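Local atomic coordinates of HD domain protein (Enterococcus faecalis, PDB entry 4LRL), a protein that hydrolyses deoxyribonucleoside triphosphates, probably dGTP among them, as an HD-domain triphosphohydrolase under allosteric control by bound nucleotides. Residues G274-L279 and F347-L353; L374-F380 and F442-M448; F398-N402 and V420-T424. One frame throughout, in Å; residues are numbered along the deposited sequence.

Contact 1: G274-L279 and F347-L353. With DGT (2'-deoxyguanosine-5'-triphosphate), chain R.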
loop_
_atom_site.group_PDB
_atom_site.type_symbol
_atom_site.label_atom_id
_atom_site.label_comp_id
_atom_site.label_asym_id
_atom_site.label_seq_id
_atom_site.Cartn_x
_atom_site.Cartn_y
_atom_site.Cartn_z
ATOM N N GLY C 274 11.235 11.409 25.831
ATOM C CA GLY C 274 11.699 12.724 26.264
ATOM C C GLY C 274 10.567 13.686 26.580
ATOM O O GLY C 274 10.631 14.433 27.559
ATOM N N MET C 275 9.520 13.668 25.757
ATOM C CA MET C 275 8.367 14.538 25.983
ATOM C C MET C 275 7.543 14.054 27.181
ATOM O O MET C 275 6.984 14.855 27.940
ATOM C CB MET C 275 7.508 14.627 24.721
ATOM C CG MET C 275 8.165 15.410 23.587
ATOM S SD MET C 275 8.410 17.147 24.018
ATOM C CE MET C 275 6.725 17.758 23.971
ATOM N N GLU C 276 7.478 12.737 27.344
ATOM C CA GLU C 276 6.771 12.138 28.454
ATOM C C GLU C 276 7.432 12.503 29.786
ATOM O O GLU C 276 6.740 12.798 30.767
ATOM C CB GLU C 276 6.698 10.624 28.268
ATOM C CG GLU C 276 5.715 9.941 29.188
ATOM C CD GLU C 276 6.287 9.654 30.577
ATOM O OE1 GLU C 276 5.491 9.606 31.546
ATOM O OE2 GLU C 276 7.525 9.470 30.702
ATOM N N VAL C 277 8.764 12.496 29.818
ATOM C CA VAL C 277 9.501 12.924 31.000
ATOM C C VAL C 277 9.145 14.363 31.375
ATOM O O VAL C 277 8.944 14.657 32.548
ATOM C CB VAL C 277 11.050 12.734 30.853
ATOM C CG1 VAL C 277 11.792 13.457 31.964
ATOM C CG2 VAL C 277 11.423 11.251 30.879
ATOM N N ILE C 278 9.042 15.250 30.383
ATOM C CA ILE C 278 8.668 16.639 30.639
ATOM C C ILE C 278 7.238 16.749 31.174
ATOM O O ILE C 278 6.985 17.462 32.145
ATOM C CB ILE C 278 8.887 17.524 29.393
ATOM C CG1 ILE C 278 10.350 17.955 29.340
ATOM C CG2 ILE C 278 7.977 18.772 29.413
ATOM C CD1 ILE C 278 10.858 18.086 27.958
ATOM N N LEU C 279 6.315 16.027 30.551
ATOM C CA LEU C 279 4.949 15.957 31.040
ATOM C C LEU C 279 4.896 15.441 32.493
ATOM O O LEU C 279 4.169 15.991 33.324
ATOM C CB LEU C 279 4.110 15.063 30.127
ATOM C CG LEU C 279 2.665 14.732 30.511
ATOM C CD1 LEU C 279 1.788 15.984 30.510
ATOM C CD2 LEU C 279 2.112 13.698 29.538
ATOM N N PHE C 347 6.574 21.456 26.958
ATOM C CA PHE C 347 5.560 20.513 26.488
ATOM C C PHE C 347 4.670 21.057 25.379
ATOM O O PHE C 347 4.347 20.340 24.433
ATOM C CB PHE C 347 4.675 20.004 27.631
ATOM C CG PHE C 347 3.811 18.837 27.235
ATOM C CD1 PHE C 347 4.325 17.544 27.242
ATOM C CD2 PHE C 347 2.487 19.031 26.830
ATOM C CE1 PHE C 347 3.528 16.459 26.864
ATOM C CE2 PHE C 347 1.678 17.951 26.449
ATOM C CZ PHE C 347 2.195 16.670 26.462
ATOM N N LEU C 348 4.253 22.311 25.492
ATOM C CA LEU C 348 3.434 22.911 24.441
ATOM C C LEU C 348 4.223 23.179 23.165
ATOM O O LEU C 348 3.691 23.026 22.069
ATOM C CB LEU C 348 2.761 24.192 24.934
ATOM C CG LEU C 348 1.704 24.009 26.028
ATOM C CD1 LEU C 348 1.429 25.355 26.702
ATOM C CD2 LEU C 348 0.407 23.355 25.502
ATOM N N MET C 349 5.488 23.564 23.323
ATOM C CA MET C 349 6.342 24.006 22.204
ATOM C C MET C 349 7.283 22.910 21.644
ATOM O O MET C 349 8.054 23.170 20.710
ATOM C CB MET C 349 7.165 25.250 22.612
ATOM C CG MET C 349 6.359 26.474 23.095
ATOM S SD MET C 349 4.778 26.654 22.260
ATOM C CE MET C 349 4.074 28.101 23.063
ATOM N N ARG C 350 7.204 21.703 22.222
ATOM C CA ARG C 350 8.017 20.539 21.836
ATOM C C ARG C 350 9.515 20.765 22.040
ATOM O O ARG C 350 10.258 21.008 21.088
ATOM C CB ARG C 350 7.703 20.066 20.400
ATOM C CG ARG C 350 8.298 18.696 20.045
ATOM C CD ARG C 350 8.175 18.376 18.562
ATOM N NE ARG C 350 8.692 17.050 18.198
ATOM C CZ ARG C 350 9.985 16.721 18.097
ATOM N NH1 ARG C 350 10.326 15.489 17.752
ATOM N NH2 ARG C 350 10.946 17.601 18.364
ATOM N N LYS C 351 9.945 20.685 23.296
ATOM C CA LYS C 351 11.360 20.798 23.642
ATOM C C LYS C 351 11.717 19.574 24.452
ATOM O O LYS C 351 11.846 19.666 25.671
ATOM C CB LYS C 351 11.659 22.047 24.484
ATOM C CG LYS C 351 11.082 23.352 23.969
ATOM C CD LYS C 351 11.768 23.808 22.724
ATOM C CE LYS C 351 11.321 25.220 22.349
ATOM N NZ LYS C 351 11.745 25.535 20.962
ATOM N N PRO C 352 11.862 18.416 23.786
ATOM C CA PRO C 352 12.056 17.229 24.610
ATOM C C PRO C 352 13.414 17.268 25.294
ATOM O O PRO C 352 14.328 17.958 24.823
ATOM C CB PRO C 352 11.983 16.069 23.610
ATOM C CG PRO C 352 11.831 16.708 22.220
ATOM C CD PRO C 352 12.106 18.162 22.357
ATOM N N LEU C 353 13.518 16.567 26.421
ATOM C CA LEU C 353 14.814 16.280 27.009
ATOM C C LEU C 353 15.563 15.326 26.076
ATOM O O LEU C 353 14.957 14.449 25.461
ATOM C CB LEU C 353 14.648 15.643 28.389
ATOM C CG LEU C 353 14.101 16.489 29.545
ATOM C CD1 LEU C 353 14.201 15.707 30.846
ATOM C CD2 LEU C 353 14.835 17.818 29.706
HETATM P PG DGT R . 18.361 16.627 16.338
HETATM O O1G DGT R . 18.707 15.526 15.351
HETATM O O2G DGT R . 19.550 17.104 17.161
HETATM O O3G DGT R . 17.506 17.742 15.755
HETATM O O3B DGT R . 17.392 15.986 17.463
HETATM P PB DGT R . 16.664 14.572 17.290
HETATM O O1B DGT R . 17.332 13.574 18.198
HETATM O O2B DGT R . 16.489 14.261 15.825
HETATM O O3A DGT R . 15.216 14.883 17.905
HETATM P PA DGT R . 14.060 15.746 17.205
HETATM O O1A DGT R . 13.427 16.558 18.300
HETATM O O2A DGT R . 14.493 16.440 15.955
HETATM O "O5'" DGT R . 12.978 14.618 16.806
HETATM C "C5'" DGT R . 13.312 13.409 16.134
HETATM C "C4'" DGT R . 12.335 13.154 14.989
HETATM O "O4'" DGT R . 10.968 13.438 15.333
HETATM C "C3'" DGT R . 12.618 14.085 13.819
HETATM O "O3'" DGT R . 13.768 13.676 13.057
HETATM C "C2'" DGT R . 11.299 14.077 13.058
HETATM C "C1'" DGT R . 10.254 13.764 14.131
HETATM N N9 DGT R . 9.333 14.903 14.364
HETATM C C8 DGT R . 7.986 14.829 14.330
HETATM N N7 DGT R . 7.405 16.032 14.591
HETATM C C5 DGT R . 8.405 16.906 14.803
HETATM C C6 DGT R . 8.519 18.359 15.115
HETATM O O6 DGT R . 7.529 19.100 15.270
HETATM N N1 DGT R . 9.730 18.881 15.253
HETATM C C2 DGT R . 10.850 18.165 15.102
HETATM N N2 DGT R . 12.023 18.810 15.261
HETATM N N3 DGT R . 10.843 16.833 14.821
HETATM C C4 DGT R . 9.667 16.161 14.654
#

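Contact 2: L374-F380 and F442-M448. With DGT (2'-deoxyguanosine-5'-triphosphate), chain R.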
loop_
_atom_site.group_PDB
_atom_site.type_symbol
_atom_site.label_atom_id
_atom_site.label_comp_id
_atom_site.label_asym_id
_atom_site.label_seq_id
_atom_site.Cartn_x
_atom_site.Cartn_y
_atom_site.Cartn_z
ATOM N N LEU C 374 26.528 18.808 37.510
ATOM C CA LEU C 374 26.897 19.729 36.442
ATOM C C LEU C 374 25.686 20.440 35.858
ATOM O O LEU C 374 25.730 21.644 35.608
ATOM C CB LEU C 374 27.653 18.999 35.328
ATOM C CG LEU C 374 28.974 18.311 35.687
ATOM C CD1 LEU C 374 29.517 17.595 34.456
ATOM C CD2 LEU C 374 30.002 19.315 36.267
ATOM N N ILE C 375 24.614 19.682 35.643
ATOM C CA ILE C 375 23.374 20.191 35.063
ATOM C C ILE C 375 22.780 21.244 35.997
ATOM O O ILE C 375 22.309 22.286 35.540
ATOM C CB ILE C 375 22.390 19.009 34.781
ATOM C CG1 ILE C 375 22.833 18.248 33.522
ATOM C CG2 ILE C 375 20.933 19.469 34.689
ATOM C CD1 ILE C 375 22.342 16.795 33.451
ATOM N N GLU C 376 22.843 20.965 37.298
ATOM C CA GLU C 376 22.439 21.885 38.354
ATOM C C GLU C 376 23.275 23.164 38.376
ATOM O O GLU C 376 22.747 24.250 38.633
ATOM C CB GLU C 376 22.574 21.189 39.713
ATOM C CG GLU C 376 22.183 22.033 40.920
ATOM C CD GLU C 376 22.065 21.193 42.176
ATOM O OE1 GLU C 376 20.938 20.740 42.460
ATOM O OE2 GLU C 376 23.090 20.957 42.861
ATOM N N LYS C 377 24.579 23.009 38.142
ATOM C CA LYS C 377 25.540 24.105 38.181
ATOM C C LYS C 377 25.180 25.177 37.146
ATOM O O LYS C 377 25.278 26.363 37.427
ATOM C CB LYS C 377 26.948 23.555 37.935
ATOM C CG LYS C 377 28.090 24.401 38.458
ATOM C CD LYS C 377 29.338 23.546 38.718
ATOM C CE LYS C 377 30.441 24.386 39.360
ATOM N NZ LYS C 377 31.203 23.679 40.454
ATOM N N VAL C 378 24.731 24.753 35.966
ATOM C CA VAL C 378 24.325 25.703 34.916
ATOM C C VAL C 378 22.891 26.229 35.081
ATOM O O VAL C 378 22.443 27.049 34.286
ATOM C CB VAL C 378 24.579 25.174 33.466
ATOM C CG1 VAL C 378 26.025 24.718 33.308
ATOM C CG2 VAL C 378 23.598 24.055 33.079
ATOM N N GLY C 379 22.189 25.772 36.124
ATOM C CA GLY C 379 20.895 26.346 36.500
ATOM C C GLY C 379 19.668 25.469 36.297
ATOM O O GLY C 379 18.537 25.928 36.501
ATOM N N PHE C 380 19.874 24.214 35.894
ATOM C CA PHE C 380 18.761 23.297 35.711
ATOM C C PHE C 380 18.589 22.427 36.947
ATOM O O PHE C 380 19.454 21.600 37.242
ATOM C CB PHE C 380 18.976 22.397 34.491
ATOM C CG PHE C 380 18.905 23.108 33.171
ATOM C CD1 PHE C 380 20.060 23.355 32.441
ATOM C CD2 PHE C 380 17.678 23.492 32.633
ATOM C CE1 PHE C 380 19.998 24.004 31.187
ATOM C CE2 PHE C 380 17.602 24.135 31.391
ATOM C CZ PHE C 380 18.761 24.395 30.668
ATOM N N PHE C 442 19.268 7.976 30.426
ATOM C CA PHE C 442 19.423 9.152 31.260
ATOM C C PHE C 442 19.041 10.389 30.446
ATOM O O PHE C 442 19.569 10.626 29.353
ATOM C CB PHE C 442 20.863 9.237 31.774
ATOM C CG PHE C 442 21.164 10.496 32.522
ATOM C CD1 PHE C 442 20.487 10.801 33.704
ATOM C CD2 PHE C 442 22.130 11.377 32.050
ATOM C CE1 PHE C 442 20.763 11.974 34.408
ATOM C CE2 PHE C 442 22.432 12.556 32.752
ATOM C CZ PHE C 442 21.745 12.857 33.935
ATOM N N TYR C 443 18.107 11.169 30.970
ATOM C CA TYR C 443 17.551 12.271 30.216
ATOM C C TYR C 443 18.103 13.575 30.745
ATOM O O TYR C 443 18.293 13.722 31.940
ATOM C CB TYR C 443 16.018 12.246 30.278
ATOM C CG TYR C 443 15.400 11.272 29.302
ATOM C CD1 TYR C 443 15.147 9.946 29.661
ATOM C CD2 TYR C 443 15.083 11.677 28.011
ATOM C CE1 TYR C 443 14.574 9.041 28.738
ATOM C CE2 TYR C 443 14.527 10.791 27.088
ATOM C CZ TYR C 443 14.278 9.478 27.456
ATOM O OH TYR C 443 13.726 8.630 26.519
ATOM N N PHE C 444 18.355 14.522 29.846
ATOM C CA PHE C 444 18.968 15.804 30.222
ATOM C C PHE C 444 18.601 16.873 29.205
ATOM O O PHE C 444 18.225 16.539 28.069
ATOM C CB PHE C 444 20.493 15.672 30.315
ATOM C CG PHE C 444 21.126 15.018 29.117
ATOM C CD1 PHE C 444 21.492 15.776 27.999
ATOM C CD2 PHE C 444 21.359 13.643 29.101
ATOM C CE1 PHE C 444 22.087 15.170 26.881
ATOM C CE2 PHE C 444 21.947 13.027 27.991
ATOM C CZ PHE C 444 22.312 13.794 26.879
ATOM N N PRO C 445 18.702 18.161 29.600
ATOM C CA PRO C 445 18.393 19.211 28.629
ATOM C C PRO C 445 19.352 19.160 27.458
ATOM O O PRO C 445 20.553 18.975 27.649
ATOM C CB PRO C 445 18.578 20.506 29.429
ATOM C CG PRO C 445 18.409 20.084 30.857
ATOM C CD PRO C 445 19.044 18.732 30.916
ATOM N N LYS C 446 18.799 19.286 26.259
ATOM C CA LYS C 446 19.578 19.393 25.031
ATOM C C LYS C 446 20.669 20.465 25.139
ATOM O O LYS C 446 21.800 20.256 24.683
ATOM C CB LYS C 446 18.660 19.690 23.835
ATOM C CG LYS C 446 19.361 19.606 22.484
ATOM C CD LYS C 446 18.408 19.784 21.294
ATOM C CE LYS C 446 19.206 20.015 20.009
ATOM N NZ LYS C 446 18.443 19.720 18.758
ATOM N N GLU C 447 20.336 21.599 25.755
ATOM C CA GLU C 447 21.283 22.719 25.836
ATOM C C GLU C 447 22.585 22.397 26.580
ATOM O O GLU C 447 23.546 23.164 26.506
ATOM C CB GLU C 447 20.634 24.040 26.312
ATOM C CG GLU C 447 19.576 23.955 27.403
ATOM C CD GLU C 447 18.187 23.608 26.877
ATOM O OE1 GLU C 447 17.332 24.517 26.792
ATOM O OE2 GLU C 447 17.949 22.426 26.557
ATOM N N MET C 448 22.623 21.246 27.254
ATOM C CA MET C 448 23.848 20.758 27.888
ATOM C C MET C 448 24.908 20.386 26.857
ATOM O O MET C 448 26.103 20.431 27.151
ATOM C CB MET C 448 23.574 19.543 28.782
ATOM C CG MET C 448 22.792 19.828 30.064
ATOM S SD MET C 448 23.479 21.114 31.133
ATOM C CE MET C 448 25.067 20.417 31.583
HETATM P PG DGT R . 18.361 16.627 16.338
HETATM O O1G DGT R . 18.707 15.526 15.351
HETATM O O2G DGT R . 19.550 17.104 17.161
HETATM O O3G DGT R . 17.506 17.742 15.755
HETATM O O3B DGT R . 17.392 15.986 17.463
HETATM P PB DGT R . 16.664 14.572 17.290
HETATM O O1B DGT R . 17.332 13.574 18.198
HETATM O O2B DGT R . 16.489 14.261 15.825
HETATM O O3A DGT R . 15.216 14.883 17.905
HETATM P PA DGT R . 14.060 15.746 17.205
HETATM O O1A DGT R . 13.427 16.558 18.300
HETATM O O2A DGT R . 14.493 16.440 15.955
HETATM O "O5'" DGT R . 12.978 14.618 16.806
HETATM C "C5'" DGT R . 13.312 13.409 16.134
HETATM C "C4'" DGT R . 12.335 13.154 14.989
HETATM O "O4'" DGT R . 10.968 13.438 15.333
HETATM C "C3'" DGT R . 12.618 14.085 13.819
HETATM O "O3'" DGT R . 13.768 13.676 13.057
HETATM C "C2'" DGT R . 11.299 14.077 13.058
HETATM C "C1'" DGT R . 10.254 13.764 14.131
HETATM N N9 DGT R . 9.333 14.903 14.364
HETATM C C8 DGT R . 7.986 14.829 14.330
HETATM N N7 DGT R . 7.405 16.032 14.591
HETATM C C5 DGT R . 8.405 16.906 14.803
HETATM C C6 DGT R . 8.519 18.359 15.115
HETATM O O6 DGT R . 7.529 19.100 15.270
HETATM N N1 DGT R . 9.730 18.881 15.253
HETATM C C2 DGT R . 10.850 18.165 15.102
HETATM N N2 DGT R . 12.023 18.810 15.261
HETATM N N3 DGT R . 10.843 16.833 14.821
HETATM C C4 DGT R . 9.667 16.161 14.654
#

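Contact 3: F398-N402 and V420-T424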
loop_
_atom_site.group_PDB
_atom_site.type_symbol
_atom_site.label_atom_id
_atom_site.label_comp_id
_atom_site.label_asym_id
_atom_site.label_seq_id
_atom_site.Cartn_x
_atom_site.Cartn_y
_atom_site.Cartn_z
ATOM N N PHE C 398 6.683 -8.034 26.447
ATOM C CA PHE C 398 7.286 -8.897 25.433
ATOM C C PHE C 398 6.690 -10.295 25.484
ATOM O O PHE C 398 6.154 -10.707 26.518
ATOM C CB PHE C 398 8.799 -8.983 25.629
ATOM C CG PHE C 398 9.535 -7.756 25.188
ATOM C CD1 PHE C 398 9.833 -7.553 23.843
ATOM C CD2 PHE C 398 9.933 -6.800 26.114
ATOM C CE1 PHE C 398 10.521 -6.416 23.426
ATOM C CE2 PHE C 398 10.620 -5.656 25.707
ATOM C CZ PHE C 398 10.913 -5.466 24.360
ATOM N N TYR C 399 6.789 -11.021 24.372
ATOM C CA TYR C 399 6.354 -12.410 24.342
ATOM C C TYR C 399 7.359 -13.318 25.066
ATOM O O TYR C 399 8.457 -13.553 24.571
ATOM C CB TYR C 399 6.091 -12.887 22.904
ATOM C CG TYR C 399 5.480 -14.268 22.848
ATOM C CD1 TYR C 399 4.300 -14.551 23.541
ATOM C CD2 TYR C 399 6.081 -15.297 22.123
ATOM C CE1 TYR C 399 3.731 -15.829 23.519
ATOM C CE2 TYR C 399 5.518 -16.578 22.084
ATOM C CZ TYR C 399 4.342 -16.837 22.791
ATOM O OH TYR C 399 3.769 -18.093 22.778
ATOM N N ARG C 400 6.979 -13.796 26.249
ATOM C CA ARG C 400 7.802 -14.733 27.020
ATOM C C ARG C 400 6.956 -15.913 27.502
ATOM O O ARG C 400 6.473 -15.910 28.636
ATOM C CB ARG C 400 8.477 -14.045 28.209
ATOM C CG ARG C 400 9.588 -14.890 28.822
ATOM C CD ARG C 400 9.873 -14.554 30.279
ATOM N NE ARG C 400 10.289 -13.164 30.442
ATOM C CZ ARG C 400 11.075 -12.720 31.415
ATOM N NH1 ARG C 400 11.387 -11.433 31.464
ATOM N NH2 ARG C 400 11.559 -13.552 32.332
ATOM N N PRO C 401 6.766 -16.925 26.637
ATOM C CA PRO C 401 5.912 -18.055 26.983
ATOM C C PRO C 401 6.449 -18.874 28.154
ATOM O O PRO C 401 7.588 -19.346 28.120
ATOM C CB PRO C 401 5.885 -18.891 25.698
ATOM C CG PRO C 401 7.084 -18.464 24.930
ATOM C CD PRO C 401 7.267 -17.020 25.253
ATOM N N ASN C 402 5.629 -19.008 29.189
ATOM C CA ASN C 402 5.955 -19.865 30.312
ATOM C C ASN C 402 5.244 -21.199 30.170
ATOM O O ASN C 402 4.013 -21.270 30.216
ATOM C CB ASN C 402 5.594 -19.200 31.634
ATOM C CG ASN C 402 6.316 -19.816 32.799
ATOM O OD1 ASN C 402 6.108 -20.983 33.133
ATOM N ND2 ASN C 402 7.173 -19.033 33.434
ATOM N N VAL C 420 0.566 -26.919 20.525
ATOM C CA VAL C 420 1.995 -26.757 20.535
ATOM C C VAL C 420 2.275 -25.263 20.579
ATOM O O VAL C 420 1.747 -24.495 19.764
ATOM C CB VAL C 420 2.623 -27.502 19.319
ATOM C CG1 VAL C 420 3.751 -26.732 18.684
ATOM C CG2 VAL C 420 3.074 -28.907 19.748
ATOM N N GLU C 421 3.077 -24.863 21.561
ATOM C CA GLU C 421 3.423 -23.462 21.789
ATOM C C GLU C 421 4.270 -22.907 20.642
ATOM O O GLU C 421 5.140 -23.598 20.120
ATOM C CB GLU C 421 4.142 -23.322 23.142
ATOM C CG GLU C 421 4.355 -21.892 23.617
ATOM C CD GLU C 421 5.626 -21.268 23.071
ATOM O OE1 GLU C 421 6.723 -21.770 23.387
ATOM O OE2 GLU C 421 5.530 -20.264 22.342
ATOM N N LEU C 422 4.011 -21.652 20.268
ATOM C CA LEU C 422 4.586 -21.026 19.085
ATOM C C LEU C 422 6.118 -21.062 18.964
ATOM O O LEU C 422 6.646 -21.514 17.949
ATOM C CB LEU C 422 4.081 -19.588 18.962
ATOM C CG LEU C 422 4.661 -18.749 17.820
ATOM C CD1 LEU C 422 4.263 -19.298 16.452
ATOM C CD2 LEU C 422 4.255 -17.298 17.958
ATOM N N ALA C 423 6.816 -20.559 19.980
ATOM C CA ALA C 423 8.281 -20.487 19.981
ATOM C C ALA C 423 8.921 -21.860 19.770
ATOM O O ALA C 423 9.951 -21.985 19.103
ATOM C CB ALA C 423 8.783 -19.857 21.284
ATOM N N THR C 424 8.292 -22.877 20.349
ATOM C CA THR C 424 8.675 -24.282 20.197
ATOM C C THR C 424 8.900 -24.704 18.733
ATOM O O THR C 424 9.877 -25.387 18.430
ATOM C CB THR C 424 7.623 -25.172 20.893
ATOM O OG1 THR C 424 7.977 -25.319 22.271
ATOM C CG2 THR C 424 7.491 -26.542 20.245
#

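Contact 1: G274-L279 and F347-L353
Met275 reaches the other segment through a chain folded at each torsion: chi1 of -70° keeps CG beside its backbone N, and further bends at chi2 and chi3 bring SD and CE against the turn from Arg350 to Pro352. This is helix-to-loop packing in the HD-associated region, where helix 270-291 lies against the end of helix 338-348 and the loop that leads on to strand 354-357. Met275 CE stops 3.5 Å from Phe347 O, while its SD rests on the proline ring, 3.8 Å from Pro352 CB. The Phe347 ring, with CG anti to the backbone N (chi1 -168°), extends alongside helix 270-291. Leu279 CD1 lies over one face of it in a CH-pi contact, 4.2 Å from the centroid and shifted toward the rim, and Met275 O faces the ring edge in plane. Ile278 divides its branches: CG2 packs on Phe347 CB, whereas CD1 approaches Leu353 CG at 3.9 Å. Val277 CG1 meets Leu353 CD1 at 3.5 Å, the two side chains crossing nearly at right angles. At Gly274 there is no side chain between the backbones, and its CA comes within 4.8 Å of Leu353 CA.

Arg350 follows the helix with positive phi and sends its extended side chain past Val271 to a bound dGTP. Lys38, Asn60, Gln65 and Arg68 of the second subunit also bind this nucleotide, which therefore bridges two subunits, consistent with an allosteric site. One guanidinium face lies on the guanine, over N3. NE donates to Phe78 O, which helps fix the group's rotation; NH1 bonds DGT O5', and NH2 points almost straight (167°) at DGT O1A, 2.7 Å away.

Contact 2: L374-F380 and F442-M448
Phe380 and Pro445 run in opposing directions, and the proline ring stands on end over the aromatic face: Pro445 CG is directed at the ring centre, 3.8 Å from the Phe380 centroid and 11° off the normal, a CH-pi contact. Phe380 follows a Schellman motif in which Gly379, with positive phi, ends helix 361-377; that turn brings the ring back toward the residues following strand 441-444, the central strand of a three-stranded antiparallel sheet. Glu447 crosses Phe380 at about a right angle, its CG 3.4 Å from Phe380 CZ and its carboxylate turned 77° from the ring plane. The carboxylate finds its charged partner elsewhere, in a salt bridge from OE2 to Arg346. Met448 bends at chi2, which puts SD 5.4 Å from the Phe380 centroid in an oblique Met-aromatic contact, and again at chi3, which brings CE to 3.7 Å from Ile375 CG1. The same sulfur touches Val378 CG2 at 3.5 Å. Ile375 points its CB toward 442-448; it and Phe442 reach toward each other from opposite directions, CD1 meeting CZ obliquely to the ring, and CD1 also packs crosswise on Phe444 CB. Phe467 of helix 461-468 adjoins Ile375, Phe444 and Met448, extending this apolar layer. Lys446 takes no part in this packing; fully extended, its NZ hydrogen-bonds DGT O2G on the gamma-phosphate at 3.3 Å.

Contact 3: F398-N402 and V420-T424
Glu421, at the end of strand 419-421, reaches across to both Tyr399 and Pro401. Its CG leaves anti to the backbone N, and a bend at chi2 (-86°) turns the carboxylate back over the start of the next helix. OE2 accepts from Tyr399 OH at 2.8 Å, met on the anti side but somewhat out of the carboxylate plane. The Tyr399 and Glu421 side chains run antiparallel past one another, ring and carboxylate planes 59° apart, with OE2 near the ring plane at its edge. The phenol oxygen is tied a second time, to the backbone N of Ile410, so it links the carboxylate to the chain entering strand 411-413. The Pro401 side chain lies crosswise to that of Glu421, its CB 3.6 Å from Glu421 CD and its CG 3.5 Å from Glu421 OE2. Within its own segment, Pro401 CD sits over the centre of the Tyr399 ring.

The motif is an N-cap at the change from strand to helix: strand 419-421 is an outermost strand of a mixed four-stranded sheet within this chain, and Glu421 caps the short, weakly bonded helix 422-425.

Leu422 comes next, with CB 4.1 Å from Tyr399 OH and CD2 4.4 Å from Tyr399 CE2. Its side chain also packs on Val252 and Ile256 of helix 249-267, while Val429 of helix 427-434 touches both Leu422 and Tyr399. Ala423 places its methyl 4.3 Å from Pro401 CG. Its backbone N completes the cap, donating to Glu421 OE2 at 2.7 Å with an angle of 158°, from the carboxylate face opposite to that used by Tyr399 OH.

How the contacts relate
Contacts 1 and 2 adjoin, their centres 14 Å apart, and converge on one dGTP: contact 1 supplies Arg350 at the base and alpha-phosphate, contact 2 supplies Lys446 at the gamma-phosphate, and Lys354, just after contact 1, also binds it. They touch directly, Gly274 CA lying 3.5 Å from Tyr443 CE2 and Leu353 CB 3.7 Å from Phe444 O. Contact 3 stands apart from the annotated sites, with its centre 37 Å from that of contact 1 and 43 Å from that of contact 2; the nearest atoms are about 16 and 15 Å away. Along the chain, however, 398-402 and 420-424 lie inside the loop closed by contact 2.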